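Local coordinates for FACT-Spt16 (Cicer arietinum, PDB 5CE6), which probably acts as the histone-chaperone subunit of the FACT complex in transcription, with an N-terminal domain that is thought to bind histones H3-H4, at residues A55-P60 / D171-K176; T223-V228 / E288-D293; D431-I434 / K439-V442. All blocks are in the same frame, centred on the assembly; numbering follows the deposited sequence.

Contact 1 of 3, residues A55-P60 / D171-K176; sequences AVACPP and DLWAEK
Strand 53-58 and helix 168-179 come closest where A57 CA lies 8.7 Å from W173 CA, a gap spanned almost wholly by one indole. The setting is an alpha/beta sandwich, the N-terminal lobe of Spt16, in which a mixed six-stranded sheet carries helices on both faces. Neighbouring residues of the strand point to opposite faces: A55 and A57 turn their methyls toward W173, while V56 and C58 pack on helix 69-78 behind the sheet.

Small side chains suit the W173 side, because they leave room for the indole to reach the strand with its edge. With CG anti to the backbone N (chi1 174°), the indole is carried off the helix and across to the strand. It meets A55 with its edge: A55 CB lies near the ring plane, 3.9 Å from W173 CZ2. The A57 methyl approaches the pyrrole end obliquely, its CB 4.3 Å from W173 CD1. I86 and V88 of strand 85-89 and I140 of helix 133-145 also touch the tryptophan, so this buried ring joins the sheet to two helices at once.

Burial of an indole leaves its N-H in need of an acceptor. A water in the plane of the ring supplies one, with its oxygen 3.0 Å from W173 NE1, and the same water donates a weak bond to A55 O at 3.5 Å.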
loop_
_atom_site.group_PDB
_atom_site.type_symbol
_atom_site.label_atom_id
_atom_site.label_comp_id
_atom_site.label_asym_id
_atom_site.label_seq_id
_atom_site.Cartn_x
_atom_site.Cartn_y
_atom_site.Cartn_z
ATOM N N ALA A 55 19.660 -9.631 -2.733
ATOM C CA ALA A 55 20.146 -8.505 -1.940
ATOM C C ALA A 55 19.037 -7.493 -1.745
ATOM O O ALA A 55 18.403 -7.063 -2.718
ATOM C CB ALA A 55 21.342 -7.838 -2.627
ATOM N N VAL A 56 18.791 -7.111 -0.494
ATOM C CA VAL A 56 17.852 -6.028 -0.217
ATOM C C VAL A 56 18.574 -4.981 0.614
ATOM O O VAL A 56 19.461 -5.313 1.408
ATOM C CB VAL A 56 16.555 -6.504 0.497
ATOM C CG1 VAL A 56 15.947 -7.700 -0.227
ATOM C CG2 VAL A 56 16.820 -6.844 1.956
ATOM N N ALA A 57 18.212 -3.717 0.423
ATOM C CA ALA A 57 18.914 -2.635 1.107
ATOM C C ALA A 57 17.981 -1.468 1.389
ATOM O O ALA A 57 17.169 -1.091 0.540
ATOM C CB ALA A 57 20.114 -2.177 0.286
ATOM N N CYS A 58 18.087 -0.916 2.592
ATOM C CA CYS A 58 17.239 0.186 3.025
ATOM C C CYS A 58 18.085 1.407 3.344
ATOM O O CYS A 58 19.150 1.285 3.934
ATOM C CB CYS A 58 16.440 -0.218 4.257
ATOM S SG CYS A 58 15.280 -1.527 3.887
ATOM N N PRO A 59 17.604 2.596 2.949
ATOM C CA PRO A 59 18.314 3.864 3.125
ATOM C C PRO A 59 18.230 4.377 4.561
ATOM O O PRO A 59 17.498 3.807 5.361
ATOM C CB PRO A 59 17.553 4.811 2.180
ATOM C CG PRO A 59 16.189 4.295 2.174
ATOM C CD PRO A 59 16.309 2.786 2.271
ATOM N N PRO A 60 18.992 5.437 4.890
ATOM C CA PRO A 60 18.857 6.078 6.205
ATOM C C PRO A 60 17.427 6.566 6.428
ATOM O O PRO A 60 16.675 6.679 5.460
ATOM C CB PRO A 60 19.810 7.276 6.105
ATOM C CG PRO A 60 20.842 6.849 5.114
ATOM C CD PRO A 60 20.102 6.014 4.107
ATOM N N ASP A 171 24.232 3.792 -2.430
ATOM C CA ASP A 171 24.908 4.229 -3.649
ATOM C C ASP A 171 26.127 3.364 -3.932
ATOM O O ASP A 171 26.315 2.869 -5.048
ATOM C CB ASP A 171 25.347 5.693 -3.531
ATOM C CG ASP A 171 24.233 6.670 -3.844
ATOM O OD1 ASP A 171 23.252 6.267 -4.506
ATOM O OD2 ASP A 171 24.349 7.847 -3.438
ATOM N N LEU A 172 26.955 3.181 -2.909
ATOM C CA LEU A 172 28.167 2.395 -3.051
ATOM C C LEU A 172 27.833 0.937 -3.356
ATOM O O LEU A 172 28.434 0.321 -4.245
ATOM C CB LEU A 172 29.025 2.506 -1.786
ATOM C CG LEU A 172 30.328 1.702 -1.767
ATOM C CD1 LEU A 172 31.195 2.072 -2.956
ATOM C CD2 LEU A 172 31.096 1.921 -0.464
ATOM N N TRP A 173 26.867 0.393 -2.622
ATOM C CA TRP A 173 26.473 -0.998 -2.788
ATOM C C TRP A 173 25.984 -1.255 -4.208
ATOM O O TRP A 173 26.376 -2.235 -4.840
ATOM C CB TRP A 173 25.393 -1.368 -1.763
ATOM C CG TRP A 173 24.810 -2.745 -1.936
ATOM C CD1 TRP A 173 23.509 -3.052 -2.230
ATOM C CD2 TRP A 173 25.498 -4.001 -1.821
ATOM N NE1 TRP A 173 23.348 -4.411 -2.310
ATOM C CE2 TRP A 173 24.550 -5.019 -2.058
ATOM C CE3 TRP A 173 26.821 -4.361 -1.539
ATOM C CZ2 TRP A 173 24.884 -6.377 -2.024
ATOM C CZ3 TRP A 173 27.153 -5.712 -1.507
ATOM C CH2 TRP A 173 26.187 -6.702 -1.745
ATOM N N ALA A 174 25.124 -0.371 -4.701
ATOM C CA ALA A 174 24.599 -0.507 -6.052
ATOM C C ALA A 174 25.730 -0.471 -7.071
ATOM O O ALA A 174 25.719 -1.225 -8.048
ATOM C CB ALA A 174 23.577 0.583 -6.344
ATOM N N GLU A 175 26.715 0.393 -6.831
ATOM C CA GLU A 175 27.866 0.505 -7.723
ATOM C C GLU A 175 28.723 -0.754 -7.679
ATOM O O GLU A 175 29.231 -1.205 -8.705
ATOM C CB GLU A 175 28.710 1.741 -7.384
ATOM C CG GLU A 175 29.874 1.974 -8.343
ATOM C CD GLU A 175 30.245 3.444 -8.489
ATOM O OE1 GLU A 175 30.058 4.212 -7.518
ATOM O OE2 GLU A 175 30.717 3.829 -9.583
ATOM N N LYS A 176 28.870 -1.328 -6.488
ATOM C CA LYS A 176 29.664 -2.540 -6.321
ATOM C C LYS A 176 28.991 -3.779 -6.919
ATOM O O LYS A 176 29.668 -4.667 -7.444
ATOM C CB LYS A 176 30.001 -2.766 -4.843
ATOM C CG LYS A 176 31.080 -1.822 -4.318
ATOM C CD LYS A 176 31.553 -2.205 -2.921
ATOM C CE LYS A 176 32.772 -1.386 -2.488
ATOM N NZ LYS A 176 33.991 -1.722 -3.262
HETATM O O HOH W 1 20.559 -4.427 -3.303
#

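Contact 2 of 3, residues T223-V228 / E288-D293; sequences TKLENV and EALYYD. With NA (sodium ion), chain E.
L290 points from an irregular loop into the side of helix 200-230, where L225 and V228, three residues apart and so on nearly the same helical face, receive it. Its CB leads off the backbone toward the helix but still stands 5.1 Å from V228 CG1. CG is set anti to the backbone N (chi1 -176°), which continues the reach toward the helix; the helix atom nearest L290 CG is L225 CD2, 4.8 Å away. There the chain divides. The branch CD2 does the touching: it lies 3.8 Å from L225 CD2 and 3.9 Å from V228 CG1, with one methyl thus fitted against both helix residues. The other branch is less close, with L290 CD1 4.4 Å from L225 CD2. The leucine side chains cross at about a right angle, touching through their CD2 methyls.

This part of the chain matches the M24 metallopeptidase family and probably has its pita-bread fold, and the contact ties the long helix to the loop that leads into strand 296-306. L240 and H237 of helix 237-249 and I298 of strand 296-306 also touch L290. Leucine suits the place because its forked end lets one methyl meet both L225 and V228, with no polar group to satisfy.

Two residues on, Y292 extends the contact. Its CG sits between the backbone N and the carbonyl carbon (chi1 46°), and its CE2 comes obliquely to within 4.0 Å of V228 CG1. A tyrosine can line the apolar patch while its hydroxyl serves a polar need: Y292 OH is hydrogen-bonded to the carbonyl oxygen of K233. On the other side of L290, the backbone turns A289 O outward to a sodium ion at 2.7 Å, which two waters also bind.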
loop_
_atom_site.group_PDB
_atom_site.type_symbol
_atom_site.label_atom_id
_atom_site.label_comp_id
_atom_site.label_asym_id
_atom_site.label_seq_id
_atom_site.Cartn_x
_atom_site.Cartn_y
_atom_site.Cartn_z
ATOM N N THR A 223 -18.870 14.150 10.118
ATOM C CA THR A 223 -19.341 15.130 11.093
ATOM C C THR A 223 -18.703 16.503 10.890
ATOM O O THR A 223 -19.375 17.535 10.985
ATOM C CB THR A 223 -19.042 14.651 12.526
ATOM O OG1 THR A 223 -19.698 13.400 12.748
ATOM C CG2 THR A 223 -19.530 15.666 13.555
ATOM N N LYS A 224 -17.400 16.513 10.617
ATOM C CA LYS A 224 -16.679 17.764 10.421
ATOM C C LYS A 224 -17.191 18.487 9.181
ATOM O O LYS A 224 -17.478 19.688 9.222
ATOM C CB LYS A 224 -15.176 17.490 10.303
ATOM C CG LYS A 224 -14.328 18.730 10.045
ATOM C CD LYS A 224 -14.347 19.680 11.231
ATOM C CE LYS A 224 -13.175 20.638 11.183
ATOM N NZ LYS A 224 -13.151 21.554 12.361
ATOM N N LEU A 225 -17.311 17.751 8.078
ATOM C CA LEU A 225 -17.808 18.337 6.832
ATOM C C LEU A 225 -19.219 18.879 7.013
ATOM O O LEU A 225 -19.508 20.007 6.601
ATOM C CB LEU A 225 -17.754 17.329 5.682
ATOM C CG LEU A 225 -16.361 16.866 5.254
ATOM C CD1 LEU A 225 -16.452 15.814 4.160
ATOM C CD2 LEU A 225 -15.500 18.046 4.794
ATOM N N GLU A 226 -20.089 18.091 7.646
ATOM C CA GLU A 226 -21.462 18.535 7.910
ATOM C C GLU A 226 -21.508 19.827 8.726
ATOM O O GLU A 226 -22.290 20.729 8.416
ATOM C CB GLU A 226 -22.281 17.441 8.610
ATOM C CG GLU A 226 -22.540 16.231 7.724
ATOM C CD GLU A 226 -23.321 15.134 8.423
ATOM O OE1 GLU A 226 -23.564 15.251 9.642
ATOM O OE2 GLU A 226 -23.686 14.154 7.739
ATOM N N ASN A 227 -20.684 19.913 9.766
ATOM C CA ASN A 227 -20.627 21.108 10.605
ATOM C C ASN A 227 -20.118 22.324 9.829
ATOM O O ASN A 227 -20.658 23.426 9.951
ATOM C CB ASN A 227 -19.729 20.870 11.824
ATOM C CG ASN A 227 -20.363 19.947 12.855
ATOM O OD1 ASN A 227 -21.476 19.453 12.666
ATOM N ND2 ASN A 227 -19.646 19.705 13.952
ATOM N N VAL A 228 -19.073 22.112 9.034
ATOM C CA VAL A 228 -18.479 23.180 8.229
ATOM C C VAL A 228 -19.464 23.744 7.202
ATOM O O VAL A 228 -19.582 24.958 7.043
ATOM C CB VAL A 228 -17.184 22.699 7.525
ATOM C CG1 VAL A 228 -16.825 23.616 6.353
ATOM C CG2 VAL A 228 -16.033 22.628 8.523
ATOM N N GLU A 288 -6.395 25.617 -0.534
ATOM C CA GLU A 288 -7.630 26.274 -0.938
ATOM C C GLU A 288 -8.751 25.929 0.038
ATOM O O GLU A 288 -8.701 24.901 0.712
ATOM C CB GLU A 288 -8.022 25.856 -2.360
ATOM C CG GLU A 288 -7.051 26.341 -3.414
ATOM C CD GLU A 288 -7.014 27.851 -3.495
ATOM O OE1 GLU A 288 -8.099 28.475 -3.527
ATOM O OE2 GLU A 288 -5.902 28.416 -3.521
ATOM N N ALA A 289 -9.751 26.800 0.115
ATOM C CA ALA A 289 -10.884 26.591 1.005
ATOM C C ALA A 289 -11.790 25.493 0.462
ATOM O O ALA A 289 -11.947 25.359 -0.751
ATOM C CB ALA A 289 -11.661 27.876 1.172
ATOM N N LEU A 290 -12.370 24.707 1.362
ATOM C CA LEU A 290 -13.375 23.721 0.982
ATOM C C LEU A 290 -14.522 24.434 0.273
ATOM O O LEU A 290 -14.977 25.485 0.722
ATOM C CB LEU A 290 -13.904 23.004 2.225
ATOM C CG LEU A 290 -14.893 21.870 1.984
ATOM C CD1 LEU A 290 -14.143 20.651 1.474
ATOM C CD2 LEU A 290 -15.681 21.535 3.243
ATOM N N TYR A 291 -14.972 23.872 -0.845
ATOM C CA TYR A 291 -16.015 24.511 -1.649
ATOM C C TYR A 291 -17.270 23.665 -1.606
ATOM O O TYR A 291 -17.224 22.459 -1.868
ATOM C CB TYR A 291 -15.557 24.683 -3.099
ATOM C CG TYR A 291 -16.509 25.515 -3.934
ATOM C CD1 TYR A 291 -16.410 26.898 -3.951
ATOM C CD2 TYR A 291 -17.496 24.913 -4.702
ATOM C CE1 TYR A 291 -17.268 27.662 -4.706
ATOM C CE2 TYR A 291 -18.365 25.667 -5.459
ATOM C CZ TYR A 291 -18.241 27.045 -5.461
ATOM O OH TYR A 291 -19.103 27.813 -6.220
ATOM N N TYR A 292 -18.396 24.293 -1.284
ATOM C CA TYR A 292 -19.621 23.534 -1.092
ATOM C C TYR A 292 -20.874 24.265 -1.538
ATOM O O TYR A 292 -21.957 24.004 -1.024
ATOM C CB TYR A 292 -19.767 23.084 0.369
ATOM C CG TYR A 292 -19.477 24.170 1.371
ATOM C CD1 TYR A 292 -20.424 25.149 1.652
ATOM C CD2 TYR A 292 -18.248 24.231 2.023
ATOM C CE1 TYR A 292 -20.161 26.153 2.552
ATOM C CE2 TYR A 292 -17.976 25.233 2.924
ATOM C CZ TYR A 292 -18.935 26.189 3.188
ATOM O OH TYR A 292 -18.666 27.193 4.091
ATOM N N ASP A 293 -20.741 25.170 -2.502
ATOM C CA ASP A 293 -21.935 25.785 -3.072
ATOM C C ASP A 293 -22.668 24.774 -3.958
ATOM O O ASP A 293 -22.302 23.603 -4.001
ATOM C CB ASP A 293 -21.581 27.055 -3.842
ATOM C CG ASP A 293 -22.686 28.096 -3.781
ATOM O OD1 ASP A 293 -23.840 27.770 -4.135
ATOM O OD2 ASP A 293 -22.398 29.234 -3.358
HETATM NA NA NA E . -12.092 24.400 -3.284
HETATM O O HOH W 2 -10.731 25.187 -5.549
HETATM O O HOH W 3 -12.335 27.190 -2.960
#

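Contact 3 of 3, residues D431-I434 / K439-V442; sequences DTII and KTDV
I434 and D441 face each other as a hydrogen-bonded antiparallel pair, and I433 and V442 form the adjoining non-hydrogen-bonded pair, in the beta hairpin of strands 424-435 and 440-442. Both backbone bonds belong to the first pair. I434 N donates to D441 O at 2.8 Å (159° at the hydrogen), and D441 N returns the bond to I434 O at 2.9 Å (163°); each donor lies in the plane of the carbonyl it meets. Both acceptors also receive a CA-H...O contact, D441 O from I433 CA at 3.1 Å and I434 O from T440 CA at 3.5 Å. Backbone bonds join D431 to V406 and I433 to F404 of strand 403-414, and T432 N donates to T444 OG1.

On the face of I433 and V442 the fit is aliphatic, as beta-branched residues favour: I433 CG2 lies 3.9 Å from V442 CG2. I433 turns CG1 into the crowded position between its backbone N and carbonyl carbon (chi1 74°), which takes CD1 to within 3.7 Å of T440 CG2. V442 CG1 lies alongside the D431 side chain, 3.8 Å from D431 OD1 and close to its CB.

D431 OD1 pairs with R315 and the T444 hydroxyl, D431 OD2 with K449 and Q336. Main-chain oxygens satisfy the threonines, T432 OG1 at N312 O and T440 OG1 at L343 O. K439 NZ forms a salt bridge with D441 OD1, at a separation doubtfully short. Two cationic partners would favour the ionised form of D431, its charge balanced by R315 and K449 where it is buried.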
loop_
_atom_site.group_PDB
_atom_site.type_symbol
_atom_site.label_atom_id
_atom_site.label_comp_id
_atom_site.label_asym_id
_atom_site.label_seq_id
_atom_site.Cartn_x
_atom_site.Cartn_y
_atom_site.Cartn_z
ATOM N N ASP A 431 -12.538 1.191 -0.854
ATOM C CA ASP A 431 -12.674 0.383 0.354
ATOM C C ASP A 431 -11.553 -0.628 0.470
ATOM O O ASP A 431 -10.905 -0.959 -0.524
ATOM C CB ASP A 431 -13.999 -0.377 0.346
ATOM C CG ASP A 431 -15.181 0.509 0.647
ATOM O OD1 ASP A 431 -15.439 0.770 1.841
ATOM O OD2 ASP A 431 -15.841 0.949 -0.302
ATOM N N THR A 432 -11.358 -1.155 1.682
ATOM C CA THR A 432 -10.385 -2.238 1.902
ATOM C C THR A 432 -11.154 -3.539 2.031
ATOM O O THR A 432 -12.113 -3.628 2.800
ATOM C CB THR A 432 -9.542 -2.005 3.151
ATOM O OG1 THR A 432 -8.885 -0.745 3.019
ATOM C CG2 THR A 432 -8.484 -3.091 3.297
ATOM N N ILE A 433 -10.776 -4.538 1.242
ATOM C CA ILE A 433 -11.518 -5.804 1.286
ATOM C C ILE A 433 -10.577 -6.976 1.541
ATOM O O ILE A 433 -9.414 -6.945 1.128
ATOM C CB ILE A 433 -12.346 -6.043 0.015
ATOM C CG1 ILE A 433 -11.453 -6.433 -1.153
ATOM C CG2 ILE A 433 -13.216 -4.815 -0.334
ATOM C CD1 ILE A 433 -12.254 -6.881 -2.361
ATOM N N ILE A 434 -11.086 -7.999 2.228
ATOM C CA ILE A 434 -10.283 -9.177 2.547
ATOM C C ILE A 434 -10.878 -10.353 1.801
ATOM O O ILE A 434 -12.079 -10.577 1.864
ATOM C CB ILE A 434 -10.330 -9.508 4.052
ATOM C CG1 ILE A 434 -10.022 -8.264 4.884
ATOM C CG2 ILE A 434 -9.367 -10.661 4.381
ATOM C CD1 ILE A 434 -8.586 -7.941 4.968
ATOM N N LYS A 439 -16.159 -15.955 1.516
ATOM C CA LYS A 439 -16.775 -14.641 1.384
ATOM C C LYS A 439 -15.725 -13.549 1.289
ATOM O O LYS A 439 -14.585 -13.722 1.711
ATOM C CB LYS A 439 -17.718 -14.350 2.556
ATOM C CG LYS A 439 -17.004 -14.026 3.861
ATOM C CD LYS A 439 -17.991 -13.862 5.010
ATOM C CE LYS A 439 -17.304 -13.999 6.364
ATOM N NZ LYS A 439 -16.401 -12.865 6.699
ATOM N N THR A 440 -16.134 -12.423 0.728
ATOM C CA THR A 440 -15.257 -11.277 0.608
ATOM C C THR A 440 -15.720 -10.229 1.607
ATOM O O THR A 440 -16.864 -9.784 1.552
ATOM C CB THR A 440 -15.288 -10.752 -0.823
ATOM O OG1 THR A 440 -14.656 -11.715 -1.680
ATOM C CG2 THR A 440 -14.563 -9.402 -0.934
ATOM N N ASP A 441 -14.834 -9.860 2.528
ATOM C CA ASP A 441 -15.172 -8.960 3.628
ATOM C C ASP A 441 -14.798 -7.530 3.292
ATOM O O ASP A 441 -13.632 -7.244 3.047
ATOM C CB ASP A 441 -14.429 -9.362 4.905
ATOM C CG ASP A 441 -14.828 -10.724 5.409
ATOM O OD1 ASP A 441 -15.932 -11.188 5.052
ATOM O OD2 ASP A 441 -14.041 -11.331 6.169
ATOM N N VAL A 442 -15.774 -6.627 3.292
ATOM C CA VAL A 442 -15.456 -5.209 3.106
ATOM C C VAL A 442 -15.242 -4.653 4.505
ATOM O O VAL A 442 -16.198 -4.445 5.241
ATOM C CB VAL A 442 -16.583 -4.443 2.417
ATOM C CG1 VAL A 442 -16.195 -2.961 2.265
ATOM C CG2 VAL A 442 -16.862 -5.038 1.045
#

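The three contacts follow one another along the chain, each closing before the next opens. Contact 1 belongs to the six-stranded sheet of the N-terminal lobe, while contacts 2 and 3 lie in the M24-like part, on the opposite side of the chain's centre from it. The centre of contact 1 is about 46 Å from the centre of contact 2 and about 37 Å from that of contact 3. Contacts 2 and 3 have their centres about 29 Å apart, and none touch. Helix 200-230 links the later two: it carries 223-228, and its earlier residues I203 and I206 pack on the strand of contact 3. The contacts are thus spread over two lobes, consistent with a two-lobed domain related to aminopeptidases.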